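Local coordinates for secretion activator protein, hypothetical (Brucella abortus bv. 1 str. 9-941, PDB 7DNP) that probably cleaves peptidoglycan as a lysozyme-like N-acetylmuramidase, an autolysin serving the type IV secretion system, at residues A[31-36]-A[54-59]; A[12-17]-A[60-65]; A[68-73]-A[85-90]. All blocks are in the same frame, centred on the assembly; numbering follows the deposited sequence.

Interaction 1. Residues A[31-36]-A[54-59]; sequences TNMGIT and KALTKT. With H9U ((2R)-2-[[(2S)-2-[[(2R)-2-[(2R,3S,4R,5R,6S)-5-acetamido-3-[(2S,3R,4R,5S,6R)-3-acetamido-6-(hydroxymethyl)-4,5-bis(oxidanyl)oxan-2-yl]oxy-2-(hydroxymethyl)-6-oxidanyl-oxan-4-yl]oxypropanoyl]amino]propanoyl]amino]pentanedioic acid), chain B.
Leu56 sends its CG trans to the backbone N (chi1 -175°), which carries CD2 to Ile35, while a bend at chi3 of Met33 (-76°) turns the methyl CE back toward the backbone of residues 56-57. Leu56 CD2 seats itself on the branch point of Ile35, 3.6 Å from Ile35 CB and nearly as close to CG1 and CG2, and the two side chains cross at about a right angle. Beside this, Met33 CE comes to 3.9 Å from Leu56 CG and 3.5 Å from Leu56 O, and Met33 SD lies 3.7 Å from Lys58 CA. The Lys58 chain runs on, extended, to a cation-pi contact with Phe14.

Asn32 reaches across as well: its ND2 is 3.0 Å from Lys54 O, but the angle is too poor for a bond, and the amide donates instead to Val53 O. Thr57, at the N-cap of helix 58-70, caps the backbone N of Lys60.

Residues 31-36 form a tight beta hairpin closed by a type I' turn from Asn32 to Ile35, and the opposite side of that hairpin lines the sugar site. Gly34 O accepts a hydrogen bond of 2.7 Å from O08, the hydroxymethyl oxygen of the muramic acid unit of the bound muropeptide. Thr36 N donates to O12, the acetamide oxygen of the N-acetylglucosamine, over 3.2 Å and almost straight (164°).

Between the two segments, then, there are apolar and sulfur contacts and no hydrogen bond. Some of the hairpin's backbone groups bond within the turn and some to the glycan, while others go to strand 20-21, Gly19 and Tyr65. The face turned to residues 54-59 is thus held by van der Waals contact, whereas the sugar is met with directional bonds.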
# COMPACT_ATOMS: atom_id res chain seq x y z
N THR A 31 4.67 -7.18 -13.83
CA THR A 31 3.89 -7.49 -12.64
C THR A 31 2.77 -8.45 -12.98
O THR A 31 2.29 -8.50 -14.12
CB THR A 31 3.29 -6.23 -12.00
OG1 THR A 31 2.36 -5.64 -12.91
CG2 THR A 31 4.38 -5.21 -11.67
N ASN A 32 2.34 -9.21 -11.98
CA ASN A 32 1.14 -10.04 -12.07
C ASN A 32 0.29 -9.77 -10.83
O ASN A 32 0.76 -9.97 -9.70
CB ASN A 32 1.49 -11.52 -12.17
CG ASN A 32 0.33 -12.35 -12.69
OD1 ASN A 32 -0.82 -11.90 -12.70
ND2 ASN A 32 0.62 -13.57 -13.13
N MET A 33 -0.94 -9.31 -11.05
CA MET A 33 -1.82 -8.89 -9.96
C MET A 33 -1.14 -7.85 -9.07
O MET A 33 -1.36 -7.80 -7.86
CB MET A 33 -2.30 -10.09 -9.14
CG MET A 33 -3.00 -11.14 -9.97
SD MET A 33 -3.06 -12.75 -9.18
CE MET A 33 -1.36 -13.30 -9.41
N GLY A 34 -0.29 -7.02 -9.68
CA GLY A 34 0.43 -5.99 -8.96
C GLY A 34 1.74 -6.42 -8.35
O GLY A 34 2.49 -5.56 -7.87
N ILE A 35 2.05 -7.71 -8.35
CA ILE A 35 3.26 -8.23 -7.71
C ILE A 35 4.43 -8.10 -8.69
O ILE A 35 4.38 -8.64 -9.80
CB ILE A 35 3.07 -9.68 -7.27
CG1 ILE A 35 1.85 -9.80 -6.34
CG2 ILE A 35 4.32 -10.20 -6.58
CD1 ILE A 35 2.08 -9.19 -4.98
N THR A 36 5.49 -7.41 -8.26
CA THR A 36 6.65 -7.23 -9.11
C THR A 36 7.61 -8.40 -8.98
O THR A 36 7.48 -9.26 -8.10
CB THR A 36 7.40 -5.94 -8.77
OG1 THR A 36 8.09 -6.10 -7.52
CG2 THR A 36 6.44 -4.76 -8.68
N LYS A 54 4.85 -14.36 -14.41
CA LYS A 54 3.70 -14.63 -15.27
C LYS A 54 2.87 -15.80 -14.77
O LYS A 54 1.64 -15.80 -14.93
CB LYS A 54 4.19 -14.87 -16.70
CG LYS A 54 3.10 -14.86 -17.76
CD LYS A 54 3.70 -14.73 -19.15
CE LYS A 54 2.63 -14.43 -20.19
NZ LYS A 54 1.95 -15.67 -20.67
N ALA A 55 3.50 -16.81 -14.16
CA ALA A 55 2.78 -17.97 -13.65
C ALA A 55 2.27 -17.79 -12.22
O ALA A 55 1.63 -18.71 -11.70
CB ALA A 55 3.66 -19.22 -13.73
N LEU A 56 2.53 -16.66 -11.58
CA LEU A 56 2.12 -16.44 -10.19
C LEU A 56 0.64 -16.74 -10.00
O LEU A 56 -0.21 -16.30 -10.78
CB LEU A 56 2.41 -15.00 -9.77
CG LEU A 56 2.14 -14.64 -8.31
CD1 LEU A 56 2.96 -15.51 -7.38
CD2 LEU A 56 2.43 -13.17 -8.05
N THR A 57 0.32 -17.50 -8.95
CA THR A 57 -1.05 -17.82 -8.59
C THR A 57 -1.64 -16.72 -7.72
O THR A 57 -0.93 -15.98 -7.03
CB THR A 57 -1.15 -19.16 -7.85
OG1 THR A 57 -0.63 -19.01 -6.52
CG2 THR A 57 -0.37 -20.25 -8.58
N LYS A 58 -2.98 -16.62 -7.74
CA LYS A 58 -3.65 -15.65 -6.88
C LYS A 58 -3.48 -16.00 -5.41
O LYS A 58 -3.40 -15.09 -4.57
CB LYS A 58 -5.13 -15.56 -7.25
CG LYS A 58 -5.89 -14.44 -6.56
CD LYS A 58 -7.31 -14.29 -7.10
CE LYS A 58 -7.99 -13.06 -6.52
NZ LYS A 58 -9.45 -13.01 -6.84
N THR A 59 -3.41 -17.29 -5.07
CA THR A 59 -3.19 -17.67 -3.68
C THR A 59 -1.85 -17.15 -3.17
O THR A 59 -1.77 -16.60 -2.07
CB THR A 59 -3.25 -19.19 -3.53
OG1 THR A 59 -4.59 -19.64 -3.75
CG2 THR A 59 -2.82 -19.62 -2.12
C22 H9U B . 4.55 -1.09 -7.90
C24 H9U B . 4.15 0.44 -9.76
C26 H9U B . 3.34 -1.92 -8.36
C28 H9U B . 3.01 -0.46 -10.28
C23 H9U B . 5.16 -0.32 -9.01
C25 H9U B . 5.96 -1.63 -6.07
C27 H9U B . 6.17 -2.88 -5.18
C29 H9U B . 6.77 -2.50 -3.88
C30 H9U B . 7.99 -1.70 -4.03
C31 H9U B . 7.69 -0.44 -4.86
C32 H9U B . 7.21 1.08 -9.16
C33 H9U B . 2.58 -2.42 -7.17
C34 H9U B . 8.90 0.43 -4.98
C35 H9U B . 4.47 2.56 -11.12
C36 H9U B . 7.42 2.53 -8.72
C37 H9U B . 4.50 -4.90 -5.17
C38 H9U B . 8.47 0.26 -8.92
C39 H9U B . 6.74 4.43 -7.20
C40 H9U B . 5.05 3.29 -12.33
C41 H9U B . 3.09 -5.37 -4.82
C42 H9U B . 7.85 4.41 -6.15
C43 H9U B . 10.34 4.51 -5.63
C44 H9U B . 5.46 4.93 -6.56
C45 H9U B . 10.93 3.10 -5.60
C46 H9U B . 11.44 5.46 -6.08
C47 H9U B . 12.24 5.98 -4.89
C48 H9U B . 13.31 6.98 -5.33
N18 H9U B . 4.72 1.15 -10.95
N19 H9U B . 4.83 -3.50 -4.91
N20 H9U B . 6.57 3.06 -7.64
N21 H9U B . 9.24 4.54 -6.59
O01 H9U B . 5.55 -1.98 -7.35
O02 H9U B . 2.37 -1.16 -9.17
O03 H9U B . 7.20 -0.83 -6.18
O04 H9U B . 6.14 0.60 -8.37
O05 H9U B . 3.53 -1.39 -11.14
O06 H9U B . 7.06 -3.72 -3.09
O07 H9U B . 8.49 -1.31 -2.74
O08 H9U B . 1.42 -3.05 -7.66
O09 H9U B . 9.91 -0.28 -5.64
O10 H9U B . 3.83 3.15 -10.32
O11 H9U B . 8.23 3.21 -9.23
O12 H9U B . 5.29 -5.67 -5.63
O13 H9U B . 7.56 4.27 -5.00
O14 H9U B . 11.37 2.64 -4.51
O15 H9U B . 10.97 2.41 -6.65
O16 H9U B . 13.41 7.29 -6.55
O17 H9U B . 14.07 7.49 -4.47

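Interaction 2. Residues A[12-17]-A[60-65]; sequences HVFSDE and KATDIY
Phe14 and Tyr65 meet as an offset edge-to-face pair, with an edge of Tyr65 directed at the face of Phe14. Their planes stand at 82° and their centroids are 5.9 Å apart, the closest carbons being Phe14 CZ and Tyr65 CD2 at 4.1 Å. The two side chains slide past each other in opposite directions, and Ala61 CB sits at the edge of the Phe14 ring, near its plane, 4.1 Å from Phe14 CE1.

Thr62 crosses Phe14 at about a right angle. With OG1 trans to the carbonyl carbon (chi1 -56°), Thr62 brings that oxygen to 3.4 Å from Phe14 CZ, while its hydrogen bond goes to Lys58 O one turn back. This is helix-on-helix packing within the lysozyme-like GH108 region, between helix 5-17 and helix 58-70: the axes of segments 12-17 and 60-65 run at 121° and come no closer than 12.4 Å, a distance bridged by the aromatic rings.

On the other side of the Tyr65 ring from its own helix, Val13 CG1 approaches CZ obliquely, at 4.3 Å. The hydroxyl of Tyr65 is bonded to Met33 O, and the Tyr65 side chain also borders the bound muropeptide.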
# COMPACT_ATOMS: atom_id res chain seq x y z
N HIS A 12 -10.81 -5.15 -4.23
CA HIS A 12 -10.60 -3.93 -5.01
C HIS A 12 -9.18 -3.85 -5.56
O HIS A 12 -8.98 -3.33 -6.66
CB HIS A 12 -10.91 -2.69 -4.16
CG HIS A 12 -12.36 -2.55 -3.82
ND1 HIS A 12 -12.85 -2.79 -2.55
CD2 HIS A 12 -13.43 -2.21 -4.57
CE1 HIS A 12 -14.15 -2.60 -2.54
NE2 HIS A 12 -14.53 -2.25 -3.76
N VAL A 13 -8.19 -4.34 -4.81
CA VAL A 13 -6.83 -4.36 -5.33
C VAL A 13 -6.73 -5.27 -6.54
O VAL A 13 -6.24 -4.87 -7.60
CB VAL A 13 -5.83 -4.77 -4.23
CG1 VAL A 13 -4.44 -4.97 -4.81
CG2 VAL A 13 -5.81 -3.73 -3.11
N PHE A 14 -7.20 -6.51 -6.41
CA PHE A 14 -7.11 -7.46 -7.51
C PHE A 14 -7.91 -6.99 -8.72
O PHE A 14 -7.49 -7.17 -9.87
CB PHE A 14 -7.58 -8.85 -7.06
CG PHE A 14 -6.57 -9.60 -6.23
CD1 PHE A 14 -5.39 -10.04 -6.81
CD2 PHE A 14 -6.80 -9.85 -4.89
CE1 PHE A 14 -4.45 -10.73 -6.06
CE2 PHE A 14 -5.86 -10.53 -4.13
CZ PHE A 14 -4.69 -10.98 -4.72
N SER A 15 -9.07 -6.37 -8.48
CA SER A 15 -9.86 -5.80 -9.57
C SER A 15 -9.08 -4.70 -10.29
O SER A 15 -9.04 -4.66 -11.53
CB SER A 15 -11.18 -5.25 -9.03
OG SER A 15 -12.06 -6.30 -8.67
N ASP A 16 -8.46 -3.80 -9.53
CA ASP A 16 -7.78 -2.65 -10.12
C ASP A 16 -6.47 -3.01 -10.80
O ASP A 16 -5.93 -2.18 -11.55
CB ASP A 16 -7.52 -1.58 -9.05
CG ASP A 16 -8.80 -0.98 -8.50
OD1 ASP A 16 -9.90 -1.36 -8.96
OD2 ASP A 16 -8.71 -0.12 -7.59
N GLU A 17 -5.94 -4.21 -10.57
CA GLU A 17 -4.63 -4.62 -11.07
C GLU A 17 -4.69 -5.44 -12.34
O GLU A 17 -3.81 -5.30 -13.20
CB GLU A 17 -3.88 -5.43 -10.00
CG GLU A 17 -3.27 -4.58 -8.90
CD GLU A 17 -2.43 -3.46 -9.45
OE1 GLU A 17 -1.57 -3.72 -10.32
OE2 GLU A 17 -2.64 -2.30 -9.01
N LYS A 60 -0.79 -17.32 -3.96
CA LYS A 60 0.51 -16.82 -3.52
C LYS A 60 0.53 -15.30 -3.49
O LYS A 60 1.10 -14.70 -2.57
CB LYS A 60 1.63 -17.36 -4.40
CG LYS A 60 3.02 -17.03 -3.85
CD LYS A 60 4.13 -17.56 -4.75
CE LYS A 60 4.47 -19.00 -4.43
NZ LYS A 60 5.71 -19.41 -5.15
N ALA A 61 -0.08 -14.65 -4.49
CA ALA A 61 -0.19 -13.20 -4.46
C ALA A 61 -0.91 -12.72 -3.20
O ALA A 61 -0.50 -11.74 -2.57
CB ALA A 61 -0.91 -12.69 -5.71
N THR A 62 -1.97 -13.43 -2.81
CA THR A 62 -2.70 -13.06 -1.60
C THR A 62 -1.83 -13.24 -0.35
O THR A 62 -1.85 -12.39 0.55
CB THR A 62 -3.99 -13.87 -1.48
OG1 THR A 62 -4.77 -13.68 -2.67
CG2 THR A 62 -4.80 -13.42 -0.28
N ASP A 63 -1.06 -14.32 -0.27
CA ASP A 63 -0.16 -14.49 0.87
C ASP A 63 0.88 -13.39 0.91
O ASP A 63 1.25 -12.90 1.99
CB ASP A 63 0.53 -15.86 0.82
CG ASP A 63 -0.45 -17.02 0.92
OD1 ASP A 63 -1.51 -16.87 1.55
OD2 ASP A 63 -0.13 -18.08 0.35
N ILE A 64 1.38 -12.98 -0.26
CA ILE A 64 2.37 -11.91 -0.32
C ILE A 64 1.78 -10.60 0.16
O ILE A 64 2.40 -9.87 0.94
CB ILE A 64 2.94 -11.79 -1.74
CG1 ILE A 64 3.82 -13.01 -2.06
CG2 ILE A 64 3.71 -10.49 -1.90
CD1 ILE A 64 4.15 -13.15 -3.53
N TYR A 65 0.58 -10.26 -0.32
CA TYR A 65 -0.07 -9.03 0.12
C TYR A 65 -0.39 -9.08 1.61
O TYR A 65 -0.27 -8.06 2.30
CB TYR A 65 -1.35 -8.80 -0.69
CG TYR A 65 -1.11 -8.17 -2.05
CD1 TYR A 65 -0.34 -7.02 -2.18
CD2 TYR A 65 -1.64 -8.74 -3.20
CE1 TYR A 65 -0.12 -6.45 -3.43
CE2 TYR A 65 -1.43 -8.17 -4.45
CZ TYR A 65 -0.67 -7.03 -4.55
OH TYR A 65 -0.45 -6.47 -5.80

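Interaction 3. Residues A[68-73]-A[85-90]; sequences NYWNKV and ATLDFA. With H9U ((2R)-2-[[(2S)-2-[[(2R)-2-[(2R,3S,4R,5R,6S)-5-acetamido-3-[(2S,3R,4R,5S,6R)-3-acetamido-6-(hydroxymethyl)-4,5-bis(oxidanyl)oxan-2-yl]oxy-2-(hydroxymethyl)-6-oxidanyl-oxan-4-yl]oxypropanoyl]amino]propanoyl]amino]pentanedioic acid), chain B.
The end of helix 58-70 comes close to helix 82-93 here, with Trp70 and Leu87 CA atoms 5.9 Å apart and those of Tyr69 and Ala90 6.1 Å apart. Residues 68-70 contain a wider, pi-type turn, and Val73 N makes weak bonds back to Tyr69 O and Trp70 O. Residues 85-90 are helical throughout.

Leu87 reaches the other segment with both methyls. Its CG is trans to the backbone N (chi1 170°), and this lays CD1 against the backbone at Trp70 N, 3.7 Å away, while CD2 sits obliquely by the indole, 3.8 Å from Trp70 CE3. CD1 also touches Tyr69 CB. Thr86, just before that leucine, and Ala90, about a turn after it, both meet Val73: Val73 CG1 packs on Ala90 CB at 3.6 Å, and Val73 CB meets Thr86 CG2 at the same separation.

Tyr69 passes along Ala90 toward the bound muropeptide. Ala90 O lies at the ring edge, 3.4 Å from Tyr69 CE1. Beyond it, Tyr69 OH makes a very short hydrogen bond, 2.5 Å, with O06 of the N-acetylglucosamine; O06 lies in the plane of the ring. The same hydroxyl is bonded to Thr39 OG1, so protein and sugar together fix its position.

Around this buried contact, Trp70 meets Phe6 of helix 5-17 and bonds through NE1 to Asp76, and Val73 also touches Val99 of helix 95-106. Thr86 packs in addition on Leu134 of helix 127-142, and Asp88, elsewhere on helix 82-93, forms salt bridges with Arg138 of helix 127-142 and Arg158 of helix 148-170.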
# COMPACT_ATOMS: atom_id res chain seq x y z
N ASN A 68 3.49 -9.52 3.56
CA ASN A 68 4.55 -8.57 3.26
C ASN A 68 4.06 -7.15 3.06
O ASN A 68 4.87 -6.26 2.80
CB ASN A 68 5.35 -9.04 2.04
CG ASN A 68 6.38 -10.09 2.41
OD1 ASN A 68 6.49 -10.48 3.57
ND2 ASN A 68 7.16 -10.53 1.43
N TYR A 69 2.75 -6.92 3.17
CA TYR A 69 2.25 -5.56 3.02
C TYR A 69 1.30 -5.23 4.16
O TYR A 69 1.62 -4.38 5.00
CB TYR A 69 1.61 -5.39 1.64
CG TYR A 69 2.66 -5.44 0.55
CD1 TYR A 69 3.37 -4.30 0.18
CD2 TYR A 69 2.98 -6.64 -0.08
CE1 TYR A 69 4.35 -4.35 -0.79
CE2 TYR A 69 3.96 -6.70 -1.06
CZ TYR A 69 4.64 -5.55 -1.41
OH TYR A 69 5.61 -5.60 -2.38
N TRP A 70 0.16 -5.92 4.22
CA TRP A 70 -0.80 -5.71 5.30
C TRP A 70 -0.16 -5.88 6.67
O TRP A 70 -0.28 -5.00 7.54
CB TRP A 70 -1.98 -6.67 5.12
CG TRP A 70 -3.04 -6.58 6.19
CD1 TRP A 70 -3.23 -7.45 7.22
CD2 TRP A 70 -4.04 -5.57 6.32
NE1 TRP A 70 -4.30 -7.04 7.99
CE2 TRP A 70 -4.81 -5.88 7.45
CE3 TRP A 70 -4.36 -4.42 5.59
CZ2 TRP A 70 -5.88 -5.10 7.88
CZ3 TRP A 70 -5.43 -3.64 6.01
CH2 TRP A 70 -6.17 -3.98 7.14
N ASN A 71 0.53 -7.00 6.90
CA ASN A 71 1.14 -7.23 8.21
C ASN A 71 2.31 -6.28 8.47
O ASN A 71 2.56 -5.92 9.62
CB ASN A 71 1.60 -8.68 8.34
CG ASN A 71 0.44 -9.64 8.57
OD1 ASN A 71 -0.66 -9.23 8.93
ND2 ASN A 71 0.69 -10.93 8.37
N LYS A 72 3.03 -5.87 7.43
CA LYS A 72 4.17 -4.98 7.63
C LYS A 72 3.78 -3.53 7.89
O LYS A 72 4.64 -2.73 8.24
CB LYS A 72 5.11 -5.06 6.42
CG LYS A 72 5.75 -6.43 6.25
CD LYS A 72 7.23 -6.35 5.93
CE LYS A 72 7.93 -7.67 6.25
NZ LYS A 72 8.18 -8.50 5.03
N VAL A 73 2.51 -3.18 7.71
CA VAL A 73 1.99 -1.89 8.15
C VAL A 73 1.05 -2.05 9.34
O VAL A 73 0.34 -1.10 9.69
CB VAL A 73 1.31 -1.14 6.99
CG1 VAL A 73 2.29 -0.97 5.83
CG2 VAL A 73 0.05 -1.87 6.53
N ALA A 85 -5.59 3.19 3.64
CA ALA A 85 -4.73 4.21 3.07
C ALA A 85 -3.26 3.82 3.18
O ALA A 85 -2.48 4.04 2.25
CB ALA A 85 -4.96 5.55 3.77
N THR A 86 -2.87 3.23 4.31
CA THR A 86 -1.48 2.83 4.51
C THR A 86 -1.14 1.61 3.66
O THR A 86 -0.04 1.52 3.11
CB THR A 86 -1.24 2.57 5.99
OG1 THR A 86 -1.61 3.73 6.74
CG2 THR A 86 0.23 2.25 6.25
N LEU A 87 -2.08 0.67 3.54
CA LEU A 87 -1.85 -0.53 2.73
C LEU A 87 -1.60 -0.18 1.27
O LEU A 87 -0.66 -0.70 0.65
CB LEU A 87 -3.04 -1.48 2.85
CG LEU A 87 -3.07 -2.67 1.88
CD1 LEU A 87 -1.91 -3.62 2.15
CD2 LEU A 87 -4.41 -3.40 1.97
N ASP A 88 -2.43 0.68 0.69
CA ASP A 88 -2.23 0.98 -0.73
C ASP A 88 -0.91 1.70 -0.97
O ASP A 88 -0.20 1.39 -1.93
CB ASP A 88 -3.38 1.81 -1.29
CG ASP A 88 -3.28 1.97 -2.79
OD1 ASP A 88 -3.64 1.01 -3.50
OD2 ASP A 88 -2.81 3.03 -3.26
N PHE A 89 -0.57 2.67 -0.12
CA PHE A 89 0.74 3.31 -0.17
C PHE A 89 1.84 2.26 -0.06
O PHE A 89 2.82 2.28 -0.83
CB PHE A 89 0.83 4.35 0.95
CG PHE A 89 1.91 5.40 0.77
CD1 PHE A 89 2.88 5.29 -0.21
CD2 PHE A 89 1.94 6.51 1.60
CE1 PHE A 89 3.86 6.26 -0.36
CE2 PHE A 89 2.91 7.49 1.46
CZ PHE A 89 3.88 7.36 0.47
N ALA A 90 1.68 1.30 0.85
CA ALA A 90 2.67 0.23 1.00
C ALA A 90 2.77 -0.61 -0.26
O ALA A 90 3.87 -1.01 -0.65
CB ALA A 90 2.31 -0.65 2.20
C22 H9U B . 4.55 -1.09 -7.90
C24 H9U B . 4.15 0.44 -9.76
C26 H9U B . 3.34 -1.92 -8.36
C28 H9U B . 3.01 -0.46 -10.28
C23 H9U B . 5.16 -0.32 -9.01
C25 H9U B . 5.96 -1.63 -6.07
C27 H9U B . 6.17 -2.88 -5.18
C29 H9U B . 6.77 -2.50 -3.88
C30 H9U B . 7.99 -1.70 -4.03
C31 H9U B . 7.69 -0.44 -4.86
C32 H9U B . 7.21 1.08 -9.16
C33 H9U B . 2.58 -2.42 -7.17
C34 H9U B . 8.90 0.43 -4.98
C35 H9U B . 4.47 2.56 -11.12
C36 H9U B . 7.42 2.53 -8.72
C37 H9U B . 4.50 -4.90 -5.17
C38 H9U B . 8.47 0.26 -8.92
C39 H9U B . 6.74 4.43 -7.20
C40 H9U B . 5.05 3.29 -12.33
C41 H9U B . 3.09 -5.37 -4.82
C42 H9U B . 7.85 4.41 -6.15
C43 H9U B . 10.34 4.51 -5.63
C44 H9U B . 5.46 4.93 -6.56
C45 H9U B . 10.93 3.10 -5.60
C46 H9U B . 11.44 5.46 -6.08
C47 H9U B . 12.24 5.98 -4.89
C48 H9U B . 13.31 6.98 -5.33
N18 H9U B . 4.72 1.15 -10.95
N19 H9U B . 4.83 -3.50 -4.91
N20 H9U B . 6.57 3.06 -7.64
N21 H9U B . 9.24 4.54 -6.59
O01 H9U B . 5.55 -1.98 -7.35
O02 H9U B . 2.37 -1.16 -9.17
O03 H9U B . 7.20 -0.83 -6.18
O04 H9U B . 6.14 0.60 -8.37
O05 H9U B . 3.53 -1.39 -11.14
O06 H9U B . 7.06 -3.72 -3.09
O07 H9U B . 8.49 -1.31 -2.74
O08 H9U B . 1.42 -3.05 -7.66
O09 H9U B . 9.91 -0.28 -5.64
O10 H9U B . 3.83 3.15 -10.32
O11 H9U B . 8.23 3.21 -9.23
O12 H9U B . 5.29 -5.67 -5.63
O13 H9U B . 7.56 4.27 -5.00
O14 H9U B . 11.37 2.64 -4.51
O15 H9U B . 10.97 2.41 -6.65
O16 H9U B . 13.41 7.29 -6.55
O17 H9U B . 14.07 7.49 -4.47

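Overall arrangement
Helix 58-70 runs through all three contacts: its start enters interaction 1, its middle interaction 2 and its end interaction 3. Along the chain interaction 1 is nested within the loop that interaction 2 closes, and interaction 3 follows both. Interactions 1 and 2 have centres about 8 Å apart and touch directly, Ile35 CD1 lying 3.5 Å from Tyr65 CZ. Interaction 3 lies about 12 Å from interaction 2, centre to centre, and about 17 Å from interaction 1. All belong to the GH108 region. Both the hairpin and helix 82-93 pack on helix 58-70, and the hairpin and Tyr69 both touch the muropeptide, so interactions 1 and 3 supply two parts of the wall that contacts the glycan.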